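Local coordinates for putative succinylglutamate desuccinylase / aspartoacylase (Shewanella amazonensis, PDB 3FMC), which probably works as a zinc-dependent hydrolase of the succinylglutamate desuccinylase/aspartoacylase family, related in fold to the zinc carboxypeptidases, at residues Q39-G44 and L78-K83; N99-Y104 and D170-P175; E112-E117 and T128-T133. One frame throughout, in Å; residues are numbered along the deposited sequence.

Contact 1: residues Q39-G44 and L78-K83; sequences QANVHG and LGINQK
The turn at the end of strand 36-40, which in this carboxypeptidase-like fold carries His43, the start of a His-x-x-Glu sequence that probably binds zinc, as in the family, packs through Asn41 and Gly44 on Gly79 and Ile80 at the end of helix 77-80. Asn41 has a left-handed backbone, and its CG lies anti to the backbone N (chi1 -154°), which turns the amide back inside the turn. There ND2 grips two carbonyls, His43 O at 2.9 Å and Gly44 O at 3.0 Å, both close to the amide plane, the latter by the straighter bond (155°). OD1, which accepts from Asn50 ND2, lies across the end of Ile80, 3.3 Å from CD1 and equally near CG1. An alanine here removes the donor shared by His43 O and Gly44 O, which would probably leave the turn presenting His43 less firmly set and open a gap beside Ile80 CD1. Backbone meets backbone next to this pair, Gly44 CA lying 3.7 Å from Gly79 O; a CB on Gly44 would collide with that carbonyl, so glycine suits the close approach. Ile80 also packs on Ala16 of a second subunit, so the helix end lies between the turn and that subunit. A water closes the contact, donating to Gly44 O and to Ile80 O, each 2.8 Å from its oxygen.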
loop_
_atom_site.group_PDB
_atom_site.type_symbol
_atom_site.label_atom_id
_atom_site.label_comp_id
_atom_site.label_asym_id
_atom_site.label_seq_id
_atom_site.Cartn_x
_atom_site.Cartn_y
_atom_site.Cartn_z
ATOM N N GLN C 39 6.120 -4.846 26.975
ATOM C CA GLN C 39 5.205 -4.543 25.860
ATOM C C GLN C 39 5.544 -5.383 24.638
ATOM O O GLN C 39 6.651 -5.866 24.494
ATOM C CB GLN C 39 5.179 -3.052 25.498
ATOM C CG GLN C 39 6.482 -2.497 24.949
ATOM C CD GLN C 39 6.432 -1.048 24.636
ATOM O OE1 GLN C 39 5.678 -0.298 25.238
ATOM N NE2 GLN C 39 7.228 -0.636 23.658
ATOM N N ALA C 40 4.562 -5.521 23.747
ATOM C CA ALA C 40 4.702 -6.298 22.527
ATOM C C ALA C 40 3.921 -5.636 21.403
ATOM O O ALA C 40 2.884 -4.991 21.656
ATOM C CB ALA C 40 4.120 -7.719 22.706
ATOM N N ASN C 41 4.382 -5.907 20.190
ATOM C CA ASN C 41 3.611 -5.678 18.925
ATOM C C ASN C 41 3.472 -4.185 18.590
ATOM O O ASN C 41 2.439 -3.729 18.038
ATOM C CB ASN C 41 2.236 -6.405 19.052
ATOM C CG ASN C 41 1.575 -6.827 17.718
ATOM O OD1 ASN C 41 0.418 -7.290 17.743
ATOM N ND2 ASN C 41 2.282 -6.729 16.590
ATOM N N VAL C 42 4.497 -3.411 18.966
ATOM C CA VAL C 42 4.580 -2.011 18.554
ATOM C C VAL C 42 4.704 -2.007 17.023
ATOM O O VAL C 42 4.119 -1.142 16.329
ATOM C CB VAL C 42 5.716 -1.237 19.298
ATOM C CG1 VAL C 42 6.018 0.138 18.624
ATOM C CG2 VAL C 42 5.309 -0.946 20.777
ATOM N N HIS C 43 5.478 -2.959 16.484
ATOM C CA HIS C 43 5.512 -3.214 15.027
ATOM C C HIS C 43 4.417 -4.242 14.731
ATOM O O HIS C 43 4.440 -5.393 15.242
ATOM C CB HIS C 43 6.859 -3.698 14.535
ATOM C CG HIS C 43 7.920 -2.661 14.540
ATOM N ND1 HIS C 43 9.174 -2.910 15.030
ATOM C CD2 HIS C 43 7.926 -1.368 14.127
ATOM C CE1 HIS C 43 9.930 -1.835 14.877
ATOM N NE2 HIS C 43 9.189 -0.873 14.356
ATOM N N GLY C 44 3.409 -3.811 13.970
ATOM C CA GLY C 44 2.177 -4.603 13.730
ATOM C C GLY C 44 2.315 -6.065 13.291
ATOM O O GLY C 44 1.508 -6.913 13.650
ATOM N N LEU C 78 -3.217 0.574 15.573
ATOM C CA LEU C 78 -3.255 1.190 14.238
ATOM C C LEU C 78 -2.324 0.401 13.306
ATOM O O LEU C 78 -2.668 0.101 12.168
ATOM C CB LEU C 78 -2.867 2.673 14.317
ATOM C CG LEU C 78 -3.006 3.511 13.045
ATOM C CD1 LEU C 78 -4.313 3.412 12.397
ATOM C CD2 LEU C 78 -2.724 4.991 13.384
ATOM N N GLY C 79 -1.159 0.011 13.799
ATOM C CA GLY C 79 -0.215 -0.764 12.974
ATOM C C GLY C 79 -0.608 -2.228 12.860
ATOM O O GLY C 79 -0.469 -2.867 11.801
ATOM N N ILE C 80 -1.078 -2.795 13.973
ATOM C CA ILE C 80 -1.499 -4.189 14.022
ATOM C C ILE C 80 -2.629 -4.485 13.037
ATOM O O ILE C 80 -2.633 -5.521 12.385
ATOM C CB ILE C 80 -2.003 -4.558 15.433
ATOM C CG1 ILE C 80 -0.819 -4.587 16.392
ATOM C CG2 ILE C 80 -2.707 -5.948 15.428
ATOM C CD1 ILE C 80 -1.223 -4.481 17.881
ATOM N N ASN C 81 -3.549 -3.525 12.904
ATOM C CA ASN C 81 -4.734 -3.725 12.096
ATOM C C ASN C 81 -4.571 -3.360 10.599
ATOM O O ASN C 81 -5.471 -3.544 9.772
ATOM C CB ASN C 81 -5.875 -2.946 12.711
ATOM C CG ASN C 81 -6.375 -3.552 14.007
ATOM O OD1 ASN C 81 -6.318 -4.777 14.187
ATOM N ND2 ASN C 81 -6.918 -2.711 14.883
ATOM N N GLN C 82 -3.393 -2.900 10.259
ATOM C CA GLN C 82 -3.111 -2.417 8.902
ATOM C C GLN C 82 -2.616 -3.491 7.962
ATOM O O GLN C 82 -1.472 -3.969 8.076
ATOM C CB GLN C 82 -2.068 -1.296 8.997
ATOM C CG GLN C 82 -1.804 -0.521 7.685
ATOM C CD GLN C 82 -2.816 0.534 7.352
ATOM O OE1 GLN C 82 -3.732 0.856 8.152
ATOM N NE2 GLN C 82 -2.630 1.155 6.151
ATOM N N LYS C 83 -3.447 -3.833 6.995
ATOM C CA LYS C 83 -3.099 -4.834 5.994
ATOM C C LYS C 83 -2.812 -4.200 4.626
ATOM O O LYS C 83 -3.355 -3.140 4.285
ATOM C CB LYS C 83 -4.224 -5.827 5.832
ATOM C CG LYS C 83 -4.478 -6.668 7.060
ATOM C CD LYS C 83 -3.292 -7.609 7.273
ATOM C CE LYS C 83 -3.641 -8.763 8.160
ATOM N NZ LYS C 83 -2.464 -9.165 8.903
HETATM O O HOH W 1 -1.071 -7.707 13.115
#

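Contact 2: residues N99-Y104 and D170-P175; sequences NWNREY and DLHTGP. With SO4 (sulfate ion), chain K.
Loop 99-104 faces the end of strand 167-174 without pairing with it, the nearest CA atoms, of Asn101 and His172, lying 10.4 Å apart, so side chains and water make the connection. The contact belongs to the probable zinc site of this carboxypeptidase-like domain: His172, His43 and Glu46 turn donor atoms toward a common point, consistent with the zinc ligands of this family, though no metal is modelled there. Asn101 reaches in with CG anti to its own N (chi1 -166°), and its ND2 comes 3.8 Å from His172 CE1, amide and imidazole planes inclined at 41°. The ring is fixed from behind by a His-carboxylate hydrogen bond: NE2 gives its N-H, in the ring plane, to Asp170 OD2 at 2.7 Å, reaching that oxygen from above the carboxylate plane. This leaves ND1 on the side of Glu46 and His43. One water ties both segments together, accepting from Tyr104 OH and donating to Asp170 OD2 and to Asn101 OD1; Asn101 OD1 also receives the N-H of Met210. The same loop, shaped by an Asx turn from Asn101 N to Asn99 OD1, cradles a sulfate, probably from the crystallisation liquor. Asn101 and Arg102 probably correspond to the Asn-Arg pair that binds the substrate carboxylate in zinc carboxypeptidases, and the sulfate may occupy that place; Arg91 also binds it. Sulfate O1 collects three donors, Asn99 ND2, Asn101 ND2 by an almost straight bond of 3.2 Å, and Arg102 NH1 at 2.8 Å. The guanidinium is held by its NH1 bond to Asn101 O, while Asn99 ND2 lies over one face, toward the rim. Arg102 NH2 reaches sulfate O2 at 2.8 Å.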
loop_
_atom_site.group_PDB
_atom_site.type_symbol
_atom_site.label_atom_id
_atom_site.label_comp_id
_atom_site.label_asym_id
_atom_site.label_seq_id
_atom_site.Cartn_x
_atom_site.Cartn_y
_atom_site.Cartn_z
ATOM N N ASN C 99 8.889 5.080 11.067
ATOM C CA ASN C 99 8.911 3.853 11.875
ATOM C C ASN C 99 8.322 4.130 13.244
ATOM O O ASN C 99 8.724 5.070 13.928
ATOM C CB ASN C 99 10.391 3.399 11.920
ATOM C CG ASN C 99 10.621 2.076 12.689
ATOM O OD1 ASN C 99 9.844 1.688 13.539
ATOM N ND2 ASN C 99 11.726 1.410 12.378
ATOM N N TRP C 100 7.358 3.328 13.669
ATOM C CA TRP C 100 6.714 3.554 14.975
ATOM C C TRP C 100 7.734 3.494 16.124
ATOM O O TRP C 100 7.533 4.176 17.162
ATOM C CB TRP C 100 5.683 2.528 15.243
ATOM C CG TRP C 100 4.554 2.407 14.226
ATOM C CD1 TRP C 100 4.275 1.320 13.480
ATOM C CD2 TRP C 100 3.568 3.388 13.895
ATOM N NE1 TRP C 100 3.141 1.520 12.730
ATOM C CE2 TRP C 100 2.687 2.787 12.959
ATOM C CE3 TRP C 100 3.334 4.703 14.295
ATOM C CZ2 TRP C 100 1.604 3.471 12.398
ATOM C CZ3 TRP C 100 2.254 5.387 13.718
ATOM C CH2 TRP C 100 1.405 4.760 12.796
ATOM N N ASN C 101 8.810 2.719 15.907
ATOM C CA ASN C 101 9.893 2.573 16.899
ATOM C C ASN C 101 11.036 3.554 16.687
ATOM O O ASN C 101 12.194 3.333 17.107
ATOM C CB ASN C 101 10.347 1.115 16.915
ATOM C CG ASN C 101 11.218 0.769 18.121
ATOM O OD1 ASN C 101 10.928 1.150 19.255
ATOM N ND2 ASN C 101 12.266 -0.013 17.865
ATOM N N ARG C 102 10.730 4.649 16.001
ATOM C CA ARG C 102 11.650 5.772 15.899
ATOM C C ARG C 102 10.961 7.026 16.455
ATOM O O ARG C 102 11.484 8.115 16.329
ATOM C CB ARG C 102 12.084 6.013 14.466
ATOM C CG ARG C 102 12.963 4.916 13.945
ATOM C CD ARG C 102 14.254 4.732 14.736
ATOM N NE ARG C 102 14.984 3.656 14.069
ATOM C CZ ARG C 102 14.794 2.352 14.298
ATOM N NH1 ARG C 102 14.027 1.927 15.291
ATOM N NH2 ARG C 102 15.452 1.466 13.557
ATOM N N GLU C 103 9.797 6.851 17.082
ATOM C CA GLU C 103 9.007 7.982 17.602
ATOM C C GLU C 103 9.124 8.285 19.095
ATOM O O GLU C 103 8.424 9.144 19.636
ATOM C CB GLU C 103 7.553 7.724 17.236
ATOM C CG GLU C 103 7.237 7.989 15.769
ATOM C CD GLU C 103 6.999 9.447 15.461
ATOM O OE1 GLU C 103 7.520 10.350 16.190
ATOM O OE2 GLU C 103 6.258 9.682 14.488
ATOM N N TYR C 104 10.033 7.615 19.789
ATOM C CA TYR C 104 10.137 7.877 21.246
ATOM C C TYR C 104 10.794 9.228 21.517
ATOM O O TYR C 104 11.419 9.821 20.643
ATOM C CB TYR C 104 10.791 6.689 21.991
ATOM C CG TYR C 104 9.920 5.425 21.985
ATOM C CD1 TYR C 104 8.988 5.189 22.982
ATOM C CD2 TYR C 104 9.997 4.490 20.966
ATOM C CE1 TYR C 104 8.194 4.104 22.991
ATOM C CE2 TYR C 104 9.190 3.382 20.957
ATOM C CZ TYR C 104 8.264 3.182 21.968
ATOM O OH TYR C 104 7.513 2.022 21.948
ATOM N N ASP C 170 11.007 -4.840 25.843
ATOM C CA ASP C 170 10.260 -4.529 24.589
ATOM C C ASP C 170 10.357 -5.777 23.715
ATOM O O ASP C 170 11.438 -6.175 23.312
ATOM C CB ASP C 170 10.877 -3.302 23.918
ATOM C CG ASP C 170 9.962 -2.670 22.845
ATOM O OD1 ASP C 170 8.809 -3.112 22.721
ATOM O OD2 ASP C 170 10.431 -1.749 22.120
ATOM N N LEU C 171 9.223 -6.396 23.466
ATOM C CA LEU C 171 9.179 -7.622 22.696
ATOM C C LEU C 171 8.886 -7.353 21.215
ATOM O O LEU C 171 7.786 -6.859 20.835
ATOM C CB LEU C 171 8.156 -8.596 23.253
ATOM C CG LEU C 171 8.225 -8.866 24.764
ATOM C CD1 LEU C 171 7.165 -9.895 25.105
ATOM C CD2 LEU C 171 9.606 -9.331 25.196
ATOM N N HIS C 172 9.861 -7.761 20.403
ATOM C CA HIS C 172 9.830 -7.628 18.957
ATOM C C HIS C 172 10.073 -8.983 18.278
ATOM O O HIS C 172 10.262 -10.008 18.923
ATOM C CB HIS C 172 10.909 -6.618 18.522
ATOM C CG HIS C 172 10.602 -5.176 18.868
ATOM N ND1 HIS C 172 10.215 -4.239 17.921
ATOM C CD2 HIS C 172 10.635 -4.518 20.052
ATOM C CE1 HIS C 172 10.025 -3.070 18.512
ATOM N NE2 HIS C 172 10.269 -3.211 19.805
ATOM N N THR C 173 10.037 -8.951 16.959
ATOM C CA THR C 173 10.496 -10.046 16.113
ATOM C C THR C 173 11.258 -9.418 14.945
ATOM O O THR C 173 11.119 -8.227 14.662
ATOM C CB THR C 173 9.389 -10.954 15.533
ATOM O OG1 THR C 173 8.767 -10.360 14.380
ATOM C CG2 THR C 173 8.310 -11.356 16.570
ATOM N N GLY C 174 12.054 -10.252 14.278
ATOM C CA GLY C 174 12.680 -9.894 13.021
ATOM C C GLY C 174 11.749 -10.343 11.903
ATOM O O GLY C 174 10.605 -10.706 12.154
ATOM N N PRO C 175 12.190 -10.222 10.645
ATOM C CA PRO C 175 11.384 -10.643 9.487
ATOM C C PRO C 175 11.459 -12.168 9.379
ATOM O O PRO C 175 10.562 -12.822 9.873
ATOM C CB PRO C 175 12.016 -9.879 8.318
ATOM C CG PRO C 175 13.453 -9.651 8.743
ATOM C CD PRO C 175 13.414 -9.470 10.244
HETATM S S SO4 K . 13.769 -1.658 14.575
HETATM O O1 SO4 K . 12.829 -0.533 14.779
HETATM O O2 SO4 K . 14.751 -1.275 13.563
HETATM O O3 SO4 K . 13.135 -2.946 14.158
HETATM O O4 SO4 K . 14.415 -1.920 15.873
HETATM O O HOH W 2 8.853 0.018 20.729
#

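Contact 3: residues E112-E117 and T128-T133; sequences EVWYQE and TAFRAT
Trp114 of helix 111-118 thrusts its indole against helix 123-142, meeting Ala129 and Phe130 and, one turn on, Thr133; the two helices follow each other in the chain. The short helical segments run closer to antiparallel than parallel, their axes 11.7 Å apart. The indole CG stands anti to the backbone N (chi1 -173°), so that the outer edge of the six-membered ring meets the partner backbone, CZ2 lying 3.7 Å from Ala129 C; Phe130 CA, 3.4 Å from CZ2, sits off the ring plane on the side where Phe130 CD1 lies. The Ala129 methyl lies beside the same edge, 3.9 Å from CZ2. Phe130 takes a similar first torsion and carries its ring over one face of the indole, making a T-shaped pair in which the edge at CD1 points at that face near the rim; the planes stand 78° apart and the centroids of Phe130 and the Trp114 six-membered ring 4.9 Å. Further round the indole, NE1 gives its N-H to Thr133 OG1 at 3.1 Å (150°), the hydroxyl lying tilted from the ring plane. His118 stacks on the indole as well, and Phe130 continues edge-to-face to Trp218 of helix 210-227. The indole N-H is thus satisfied by a threonine on the surface that receives its carbon edge, which fixes the ring's rotation and joins the helices mainly by aromatic and apolar contact.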
loop_
_atom_site.group_PDB
_atom_site.type_symbol
_atom_site.label_atom_id
_atom_site.label_comp_id
_atom_site.label_asym_id
_atom_site.label_seq_id
_atom_site.Cartn_x
_atom_site.Cartn_y
_atom_site.Cartn_z
ATOM N N GLU C 112 23.528 17.324 33.388
ATOM C CA GLU C 112 24.576 17.871 34.255
ATOM C C GLU C 112 23.942 18.915 35.189
ATOM O O GLU C 112 24.094 18.823 36.392
ATOM C CB GLU C 112 25.746 18.439 33.435
ATOM C CG GLU C 112 26.852 19.100 34.286
ATOM C CD GLU C 112 27.412 18.169 35.393
ATOM O OE1 GLU C 112 27.877 17.056 35.053
ATOM O OE2 GLU C 112 27.386 18.566 36.586
ATOM N N VAL C 113 23.186 19.867 34.635
ATOM C CA VAL C 113 22.508 20.894 35.439
ATOM C C VAL C 113 21.475 20.292 36.356
ATOM O O VAL C 113 21.379 20.651 37.516
ATOM C CB VAL C 113 21.872 22.014 34.535
ATOM C CG1 VAL C 113 20.970 22.967 35.347
ATOM C CG2 VAL C 113 22.973 22.782 33.813
ATOM N N TRP C 114 20.685 19.346 35.860
ATOM C CA TRP C 114 19.696 18.697 36.714
ATOM C C TRP C 114 20.427 18.019 37.879
ATOM O O TRP C 114 19.997 18.095 39.029
ATOM C CB TRP C 114 18.905 17.639 35.929
ATOM C CG TRP C 114 17.772 17.066 36.693
ATOM C CD1 TRP C 114 16.457 17.429 36.578
ATOM C CD2 TRP C 114 17.814 16.017 37.694
ATOM N NE1 TRP C 114 15.689 16.669 37.420
ATOM C CE2 TRP C 114 16.494 15.818 38.136
ATOM C CE3 TRP C 114 18.849 15.236 38.262
ATOM C CZ2 TRP C 114 16.161 14.876 39.100
ATOM C CZ3 TRP C 114 18.524 14.303 39.224
ATOM C CH2 TRP C 114 17.182 14.131 39.642
ATOM N N TYR C 115 21.524 17.317 37.561
ATOM C CA TYR C 115 22.285 16.647 38.619
ATOM C C TYR C 115 22.762 17.643 39.684
ATOM O O TYR C 115 22.556 17.426 40.886
ATOM C CB TYR C 115 23.460 15.862 38.055
ATOM C CG TYR C 115 24.273 15.241 39.151
ATOM C CD1 TYR C 115 23.820 14.104 39.806
ATOM C CD2 TYR C 115 25.485 15.805 39.546
ATOM C CE1 TYR C 115 24.566 13.529 40.852
ATOM C CE2 TYR C 115 26.234 15.254 40.584
ATOM C CZ TYR C 115 25.774 14.107 41.225
ATOM O OH TYR C 115 26.506 13.521 42.239
ATOM N N GLN C 116 23.396 18.725 39.249
ATOM C CA GLN C 116 23.896 19.733 40.204
ATOM C C GLN C 116 22.779 20.230 41.119
ATOM O O GLN C 116 22.969 20.340 42.333
ATOM C CB GLN C 116 24.631 20.882 39.494
ATOM C CG GLN C 116 25.973 20.426 38.837
ATOM C CD GLN C 116 26.955 19.723 39.828
ATOM O OE1 GLN C 116 27.130 20.151 40.974
ATOM N NE2 GLN C 116 27.588 18.652 39.370
ATOM N N GLU C 117 21.604 20.458 40.548
ATOM C CA GLU C 117 20.444 20.940 41.310
ATOM C C GLU C 117 19.814 19.937 42.264
ATOM O O GLU C 117 19.039 20.320 43.130
ATOM C CB GLU C 117 19.398 21.487 40.339
ATOM C CG GLU C 117 19.950 22.677 39.542
ATOM C CD GLU C 117 18.993 23.283 38.530
ATOM O OE1 GLU C 117 17.969 22.642 38.177
ATOM O OE2 GLU C 117 19.305 24.415 38.072
ATOM N N THR C 128 13.944 9.073 42.679
ATOM C CA THR C 128 12.517 9.349 42.625
ATOM C C THR C 128 12.272 10.667 41.889
ATOM O O THR C 128 11.354 10.774 41.074
ATOM C CB THR C 128 11.928 9.372 44.066
ATOM O OG1 THR C 128 12.056 8.060 44.619
ATOM C CG2 THR C 128 10.461 9.789 44.081
ATOM N N ALA C 129 13.110 11.660 42.160
ATOM C CA ALA C 129 12.968 12.976 41.533
ATOM C C ALA C 129 13.217 12.895 40.019
ATOM O O ALA C 129 12.537 13.562 39.227
ATOM C CB ALA C 129 13.926 13.971 42.173
ATOM N N PHE C 130 14.207 12.091 39.624
ATOM C CA PHE C 130 14.585 11.961 38.224
ATOM C C PHE C 130 13.460 11.302 37.452
ATOM O O PHE C 130 13.111 11.779 36.372
ATOM C CB PHE C 130 15.900 11.190 38.053
ATOM C CG PHE C 130 16.519 11.320 36.689
ATOM C CD1 PHE C 130 17.099 12.509 36.280
ATOM C CD2 PHE C 130 16.565 10.233 35.821
ATOM C CE1 PHE C 130 17.689 12.622 35.028
ATOM C CE2 PHE C 130 17.165 10.339 34.607
ATOM C CZ PHE C 130 17.725 11.550 34.204
ATOM N N ARG C 131 12.904 10.246 38.022
ATOM C CA ARG C 131 11.805 9.532 37.430
ATOM C C ARG C 131 10.636 10.483 37.233
ATOM O O ARG C 131 10.004 10.469 36.194
ATOM C CB ARG C 131 11.356 8.364 38.296
ATOM C CG ARG C 131 10.330 7.463 37.595
ATOM C CD ARG C 131 10.014 6.185 38.337
ATOM N NE ARG C 131 11.168 5.695 39.073
ATOM C CZ ARG C 131 12.114 4.857 38.643
ATOM N NH1 ARG C 131 12.102 4.322 37.433
ATOM N NH2 ARG C 131 13.100 4.553 39.474
ATOM N N ALA C 132 10.354 11.304 38.241
ATOM C CA ALA C 132 9.248 12.250 38.165
ATOM C C ALA C 132 9.464 13.254 37.049
ATOM O O ALA C 132 8.515 13.599 36.338
ATOM C CB ALA C 132 9.025 12.953 39.541
ATOM N N THR C 133 10.705 13.707 36.870
ATOM C CA THR C 133 11.050 14.634 35.809
ATOM C C THR C 133 10.800 13.997 34.441
ATOM O O THR C 133 10.255 14.633 33.547
ATOM C CB THR C 133 12.517 15.082 35.905
ATOM O OG1 THR C 133 12.673 15.923 37.059
ATOM C CG2 THR C 133 12.993 15.851 34.625
#

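How the contacts relate
Contacts 1 and 2 are buried and meet at the probable zinc site: strands 36-40 and 167-174 are neighbours in the sheet, joined by Gln39 O and Leu171 N at 2.8 Å, and His43 NE2 of contact 1 reaches Asn99 OD1 of contact 2, also at 2.8 Å. Contact 1 shapes the turn behind the probable zinc ligands with close backbone packing, whereas contact 2 lines the pocket with polar groups, water and an anion. Contact 3 is only partly buried, about 13 Å from contact 2 between nearest atoms, and nested in the chain that contact 2 closes. There aromatic rings dominate, on two helices remote from the site.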